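Local coordinates for protein PHO85 cyclin-10 (Saccharomyces cerevisiae, PDB 4KRD) that serves as the cyclin partner of the kinase PHO85, forming a glycogen synthase kinase that phosphorylates and negatively regulates GSY2, at residues B[49-54]-B[126-131]; B[69-74]-B[130-135]. All blocks are in the same frame, centred on the assembly; numbering follows the deposited sequence.

Both contacts lie in the cyclin domain, the part of the protein held in this chain, and they meet at the start of helix 130-148. Contact 1 brings the C-terminal part of helix 36-54 against 126-131, the loop leading into this helix and its first residues. Contact 2 brings the end of helix 65-72, with the residues after it, against the first turns at 130-135. Helices 36-54 and 65-72 follow each other in the chain, and both contacts end on the same later region. Their centres are about 11 Å apart. They share Glu130 and Lys131, and Leu128 CD1 lies 3.9 Å from Tyr71 OH. Together they tie the start of helix 130-148 to two earlier helices.

Contact 1: residues B[49-54]-B[126-131]; sequences LLLKLS and LNLQEK
Ser54 OG takes the N-H of Leu128 across the contact, at 2.8 Å from Leu128 N and with a nearly straight N-H...O angle of 166°. Ser54 OG itself donates to Leu50 O, one turn back, at 2.7 Å, so it relays between the helix and the loop. The OG stands beside its own backbone N (chi1 -62°), where it can reach both partners. Leu50 O also accepts from Ser54 N, and the two donors arrive from opposite faces of its carbonyl plane. With an alanine here the hydroxyl goes, which would probably leave the N-H of Leu128 without its acceptor and Leu50 O without one of its two donors.

The apolar part is made by three leucines. Leu128 CD2 touches Leu50 CB at 3.8 Å. Its CG meets Leu51 CD2, also at 3.8 Å, with the two side chains set obliquely. With CG anti to the backbone N (chi1 -180°), Leu128 places CG and CD2 against Leu51 and Leu50. Phe113 of helix 99-113 touches both Leu50 and Leu128. Glu130, which is exposed, bends at chi2 and crosses Leu51 at about a right angle, with OE1 at 3.3 Å from Leu51 CD1.

The serine hydroxyl links Leu128 N to Leu50 O, and leucine packing adds an apolar grip beside it; this is consistent with the loop being held against helix 36-54 just before helix 130-148 begins.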
loop_
_atom_site.group_PDB
_atom_site.type_symbol
_atom_site.label_atom_id
_atom_site.label_comp_id
_atom_site.label_asym_id
_atom_site.label_seq_id
_atom_site.Cartn_x
_atom_site.Cartn_y
_atom_site.Cartn_z
ATOM N N LEU B 49 3.770 -21.658 -21.353
ATOM C CA LEU B 49 2.979 -21.137 -22.474
ATOM C C LEU B 49 3.531 -19.832 -23.038
ATOM O O LEU B 49 3.532 -19.620 -24.250
ATOM C CB LEU B 49 1.502 -21.010 -22.104
ATOM C CG LEU B 49 0.831 -22.355 -21.833
ATOM C CD1 LEU B 49 -0.571 -22.184 -21.294
ATOM C CD2 LEU B 49 0.824 -23.219 -23.106
ATOM N N LEU B 50 4.032 -18.960 -22.169
ATOM C CA LEU B 50 4.682 -17.755 -22.652
ATOM C C LEU B 50 5.895 -18.113 -23.514
ATOM O O LEU B 50 6.157 -17.479 -24.534
ATOM C CB LEU B 50 5.091 -16.862 -21.474
ATOM C CG LEU B 50 3.875 -16.247 -20.792
ATOM C CD1 LEU B 50 4.280 -15.545 -19.482
ATOM C CD2 LEU B 50 3.217 -15.288 -21.774
ATOM N N LEU B 51 6.649 -19.108 -23.074
ATOM C CA LEU B 51 7.794 -19.590 -23.840
ATOM C C LEU B 51 7.331 -20.066 -25.218
ATOM O O LEU B 51 7.914 -19.704 -26.232
ATOM C CB LEU B 51 8.500 -20.723 -23.094
ATOM C CG LEU B 51 9.396 -20.308 -21.926
ATOM C CD1 LEU B 51 9.791 -21.513 -21.084
ATOM C CD2 LEU B 51 10.631 -19.570 -22.436
ATOM N N LYS B 52 6.263 -20.855 -25.245
ATOM C CA LYS B 52 5.675 -21.307 -26.507
ATOM C C LYS B 52 5.293 -20.145 -27.425
ATOM O O LYS B 52 5.698 -20.100 -28.587
ATOM C CB LYS B 52 4.452 -22.185 -26.251
ATOM C CG LYS B 52 4.777 -23.596 -25.810
ATOM C CD LYS B 52 3.588 -24.529 -26.029
ATOM C CE LYS B 52 3.916 -25.962 -25.617
ATOM N NZ LYS B 52 4.216 -26.076 -24.156
ATOM N N LEU B 53 4.507 -19.208 -26.903
ATOM C CA LEU B 53 4.081 -18.045 -27.670
ATOM C C LEU B 53 5.250 -17.225 -28.196
ATOM O O LEU B 53 5.155 -16.625 -29.265
ATOM C CB LEU B 53 3.209 -17.137 -26.800
ATOM C CG LEU B 53 1.695 -17.292 -26.858
ATOM C CD1 LEU B 53 1.278 -18.730 -26.598
ATOM C CD2 LEU B 53 1.070 -16.340 -25.840
ATOM N N SER B 54 6.344 -17.181 -27.438
ATOM C CA SER B 54 7.454 -16.301 -27.775
ATOM C C SER B 54 8.231 -16.787 -29.006
ATOM O O SER B 54 8.956 -16.017 -29.634
ATOM C CB SER B 54 8.399 -16.139 -26.580
ATOM O OG SER B 54 7.717 -15.531 -25.481
ATOM N N LEU B 126 6.204 -9.022 -25.100
ATOM C CA LEU B 126 7.646 -9.243 -25.122
ATOM C C LEU B 126 7.936 -10.710 -25.280
ATOM O O LEU B 126 7.152 -11.565 -24.861
ATOM C CB LEU B 126 8.294 -8.811 -23.799
ATOM C CG LEU B 126 8.076 -7.421 -23.224
ATOM C CD1 LEU B 126 8.447 -7.431 -21.740
ATOM C CD2 LEU B 126 8.909 -6.410 -23.990
ATOM N N ASN B 127 9.090 -11.002 -25.862
ATOM C CA ASN B 127 9.536 -12.373 -25.985
ATOM C C ASN B 127 10.178 -12.847 -24.687
ATOM O O ASN B 127 11.039 -12.167 -24.125
ATOM C CB ASN B 127 10.515 -12.505 -27.154
ATOM C CG ASN B 127 9.840 -12.296 -28.509
ATOM O OD1 ASN B 127 9.253 -13.220 -29.065
ATOM N ND2 ASN B 127 9.928 -11.084 -29.040
ATOM N N LEU B 128 9.739 -14.002 -24.204
ATOM C CA LEU B 128 10.399 -14.680 -23.089
ATOM C C LEU B 128 11.328 -15.774 -23.629
ATOM O O LEU B 128 10.900 -16.576 -24.450
ATOM C CB LEU B 128 9.350 -15.341 -22.204
ATOM C CG LEU B 128 9.835 -16.111 -20.970
ATOM C CD1 LEU B 128 10.701 -15.239 -20.055
ATOM C CD2 LEU B 128 8.632 -16.666 -20.218
ATOM N N GLN B 129 12.573 -15.819 -23.152
ATOM C CA GLN B 129 13.516 -16.895 -23.495
ATOM C C GLN B 129 13.752 -17.796 -22.290
ATOM O O GLN B 129 13.577 -17.361 -21.143
ATOM C CB GLN B 129 14.876 -16.334 -23.908
ATOM C CG GLN B 129 14.865 -15.269 -24.974
ATOM C CD GLN B 129 16.269 -14.740 -25.235
ATOM O OE1 GLN B 129 16.694 -13.747 -24.640
ATOM N NE2 GLN B 129 17.008 -15.424 -26.107
ATOM N N GLU B 130 14.185 -19.034 -22.544
ATOM C CA GLU B 130 14.412 -19.993 -21.466
ATOM C C GLU B 130 15.517 -19.528 -20.533
ATOM O O GLU B 130 15.483 -19.802 -19.330
ATOM C CB GLU B 130 14.747 -21.392 -22.005
ATOM C CG GLU B 130 14.825 -22.466 -20.907
ATOM C CD GLU B 130 13.463 -22.778 -20.261
ATOM O OE1 GLU B 130 12.569 -23.298 -20.968
ATOM O OE2 GLU B 130 13.285 -22.513 -19.047
ATOM N N LYS B 131 16.499 -18.824 -21.082
ATOM C CA LYS B 131 17.596 -18.325 -20.259
ATOM C C LYS B 131 17.178 -17.186 -19.309
ATOM O O LYS B 131 17.970 -16.754 -18.465
ATOM C CB LYS B 131 18.780 -17.899 -21.125
ATOM C CG LYS B 131 19.418 -19.056 -21.883
ATOM C CD LYS B 131 20.890 -18.801 -22.150
ATOM C CE LYS B 131 21.595 -20.068 -22.614
ATOM N NZ LYS B 131 23.074 -19.901 -22.573
#

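Contact 2: residues B[69-74]-B[130-135]; sequences KEYSNF and EKEVHR
Tyr71 OH donates to Glu132 OE1, with 2.7 Å between the two oxygens. The hydroxyl comes from above the carboxylate plane, and ring and carboxylate stand 84° apart. A chi1 of -171° sets CG opposite the backbone N, and from there the ring carries OH to the carboxylate. OE1 has a second donor, Gln129 N, just ahead of the helix. The other oxygen, Glu132 OE2, accepts from a water at 3.1 Å. That water also donates to Tyr71 O, so it bridges the carboxylate to the backbone of helix 65-72. The buried carboxylate thus has three donors, which would probably favour its charged form.

The contact joins two parts of the mainly helical cyclin domain. The chain leaves helix 65-72 and passes alongside the first turns of helix 130-148. Helix 166-180 packs on the same region, with Leu176 against Phe74 and Leu172 against Arg135.

Arg135 supplies the other side-chain bond. Its chain runs extended from CG to NE, and NH1 reaches Asn73 O at 2.9 Å with an N-H...O angle of 159°. The carbonyl oxygen lies in the guanidinium plane, at its edge. The side-chain amide of Asn73 turns elsewhere, and ND2 donates to Ser175 OG. Phe74 O receives a CA-H...O contact from Glu132 CA at 3.5 Å. Phe74 CB packs on Glu132 CB at 4.1 Å, and the Phe74 side chain also touches Met136 and Ala139 of helix 130-148.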
loop_
_atom_site.group_PDB
_atom_site.type_symbol
_atom_site.label_atom_id
_atom_site.label_comp_id
_atom_site.label_asym_id
_atom_site.label_seq_id
_atom_site.Cartn_x
_atom_site.Cartn_y
_atom_site.Cartn_z
ATOM N N LYS B 69 17.228 -2.231 -20.647
ATOM C CA LYS B 69 18.405 -2.459 -19.820
ATOM C C LYS B 69 18.065 -3.224 -18.542
ATOM O O LYS B 69 18.769 -4.155 -18.174
ATOM C CB LYS B 69 19.111 -1.143 -19.493
ATOM C CG LYS B 69 19.999 -1.192 -18.248
ATOM C CD LYS B 69 21.072 -2.278 -18.327
ATOM C CE LYS B 69 21.581 -2.628 -16.932
ATOM N NZ LYS B 69 22.502 -3.800 -16.935
ATOM N N GLU B 70 16.991 -2.833 -17.861
ATOM C CA GLU B 70 16.539 -3.597 -16.695
ATOM C C GLU B 70 16.254 -5.056 -17.070
ATOM O O GLU B 70 16.699 -5.998 -16.397
ATOM C CB GLU B 70 15.284 -2.951 -16.088
ATOM C CG GLU B 70 15.494 -1.530 -15.601
ATOM C CD GLU B 70 16.361 -1.457 -14.357
ATOM O OE1 GLU B 70 16.670 -2.513 -13.774
ATOM O OE2 GLU B 70 16.736 -0.337 -13.956
ATOM N N TYR B 71 15.519 -5.244 -18.159
ATOM C CA TYR B 71 15.129 -6.582 -18.565
ATOM C C TYR B 71 16.324 -7.524 -18.852
ATOM O O TYR B 71 16.267 -8.711 -18.548
ATOM C CB TYR B 71 14.177 -6.531 -19.760
ATOM C CG TYR B 71 13.584 -7.879 -20.054
ATOM C CD1 TYR B 71 12.478 -8.343 -19.345
ATOM C CD2 TYR B 71 14.150 -8.712 -21.011
ATOM C CE1 TYR B 71 11.943 -9.593 -19.595
ATOM C CE2 TYR B 71 13.622 -9.964 -21.271
ATOM C CZ TYR B 71 12.525 -10.403 -20.558
ATOM O OH TYR B 71 11.996 -11.645 -20.809
ATOM N N SER B 72 17.402 -6.993 -19.426
ATOM C CA SER B 72 18.594 -7.804 -19.705
ATOM C C SER B 72 19.208 -8.438 -18.449
ATOM O O SER B 72 19.953 -9.411 -18.538
ATOM C CB SER B 72 19.650 -6.978 -20.438
ATOM O OG SER B 72 20.130 -5.924 -19.621
ATOM N N ASN B 73 18.895 -7.894 -17.277
ATOM C CA ASN B 73 19.352 -8.496 -16.021
ATOM C C ASN B 73 18.823 -9.924 -15.806
ATOM O O ASN B 73 19.375 -10.689 -15.015
ATOM C CB ASN B 73 18.988 -7.603 -14.815
ATOM C CG ASN B 73 19.888 -6.380 -14.693
ATOM O OD1 ASN B 73 21.094 -6.454 -14.948
ATOM N ND2 ASN B 73 19.306 -5.247 -14.310
ATOM N N PHE B 74 17.743 -10.282 -16.491
ATOM C CA PHE B 74 17.156 -11.612 -16.308
ATOM C C PHE B 74 17.908 -12.720 -17.048
ATOM O O PHE B 74 17.780 -13.889 -16.695
ATOM C CB PHE B 74 15.683 -11.641 -16.721
ATOM C CG PHE B 74 14.805 -10.762 -15.868
ATOM C CD1 PHE B 74 14.653 -11.027 -14.520
ATOM C CD2 PHE B 74 14.150 -9.673 -16.419
ATOM C CE1 PHE B 74 13.865 -10.203 -13.716
ATOM C CE2 PHE B 74 13.357 -8.840 -15.631
ATOM C CZ PHE B 74 13.209 -9.110 -14.279
ATOM N N GLU B 130 14.185 -19.034 -22.544
ATOM C CA GLU B 130 14.412 -19.993 -21.466
ATOM C C GLU B 130 15.517 -19.528 -20.533
ATOM O O GLU B 130 15.483 -19.802 -19.330
ATOM C CB GLU B 130 14.747 -21.392 -22.005
ATOM C CG GLU B 130 14.825 -22.466 -20.907
ATOM C CD GLU B 130 13.463 -22.778 -20.261
ATOM O OE1 GLU B 130 12.569 -23.298 -20.968
ATOM O OE2 GLU B 130 13.285 -22.513 -19.047
ATOM N N LYS B 131 16.499 -18.824 -21.082
ATOM C CA LYS B 131 17.596 -18.325 -20.259
ATOM C C LYS B 131 17.178 -17.186 -19.309
ATOM O O LYS B 131 17.970 -16.754 -18.465
ATOM C CB LYS B 131 18.780 -17.899 -21.125
ATOM C CG LYS B 131 19.418 -19.056 -21.883
ATOM C CD LYS B 131 20.890 -18.801 -22.150
ATOM C CE LYS B 131 21.595 -20.068 -22.614
ATOM N NZ LYS B 131 23.074 -19.901 -22.573
ATOM N N GLU B 132 15.942 -16.716 -19.448
ATOM C CA GLU B 132 15.429 -15.629 -18.591
ATOM C C GLU B 132 14.539 -16.157 -17.477
ATOM O O GLU B 132 14.227 -15.427 -16.522
ATOM C CB GLU B 132 14.685 -14.594 -19.444
ATOM C CG GLU B 132 15.635 -13.808 -20.361
ATOM C CD GLU B 132 14.969 -13.206 -21.595
ATOM O OE1 GLU B 132 13.756 -13.418 -21.807
ATOM O OE2 GLU B 132 15.678 -12.518 -22.365
ATOM N N VAL B 133 14.157 -17.431 -17.572
ATOM C CA VAL B 133 13.151 -17.991 -16.667
ATOM C C VAL B 133 13.572 -18.094 -15.195
ATOM O O VAL B 133 12.802 -17.736 -14.294
ATOM C CB VAL B 133 12.639 -19.360 -17.147
ATOM C CG1 VAL B 133 11.828 -20.036 -16.044
ATOM C CG2 VAL B 133 11.819 -19.196 -18.432
ATOM N N HIS B 134 14.787 -18.576 -14.950
ATOM C CA HIS B 134 15.252 -18.807 -13.582
ATOM C C HIS B 134 15.264 -17.517 -12.740
ATOM O O HIS B 134 14.754 -17.478 -11.613
ATOM C CB HIS B 134 16.647 -19.437 -13.624
ATOM C CG HIS B 134 17.158 -19.874 -12.289
ATOM N ND1 HIS B 134 18.153 -19.197 -11.614
ATOM C CD2 HIS B 134 16.812 -20.918 -11.500
ATOM C CE1 HIS B 134 18.401 -19.808 -10.470
ATOM N NE2 HIS B 134 17.597 -20.852 -10.373
ATOM N N ARG B 135 15.843 -16.463 -13.297
ATOM C CA ARG B 135 15.938 -15.189 -12.593
ATOM C C ARG B 135 14.586 -14.485 -12.520
ATOM O O ARG B 135 14.337 -13.723 -11.588
ATOM C CB ARG B 135 16.985 -14.284 -13.251
ATOM C CG ARG B 135 18.421 -14.756 -13.022
ATOM C CD ARG B 135 19.421 -13.785 -13.636
ATOM N NE ARG B 135 20.798 -14.167 -13.344
ATOM C CZ ARG B 135 21.860 -13.446 -13.674
ATOM N NH1 ARG B 135 21.714 -12.288 -14.305
ATOM N NH2 ARG B 135 23.073 -13.880 -13.360
HETATM O O HOH W 1 17.232 -10.511 -20.568
#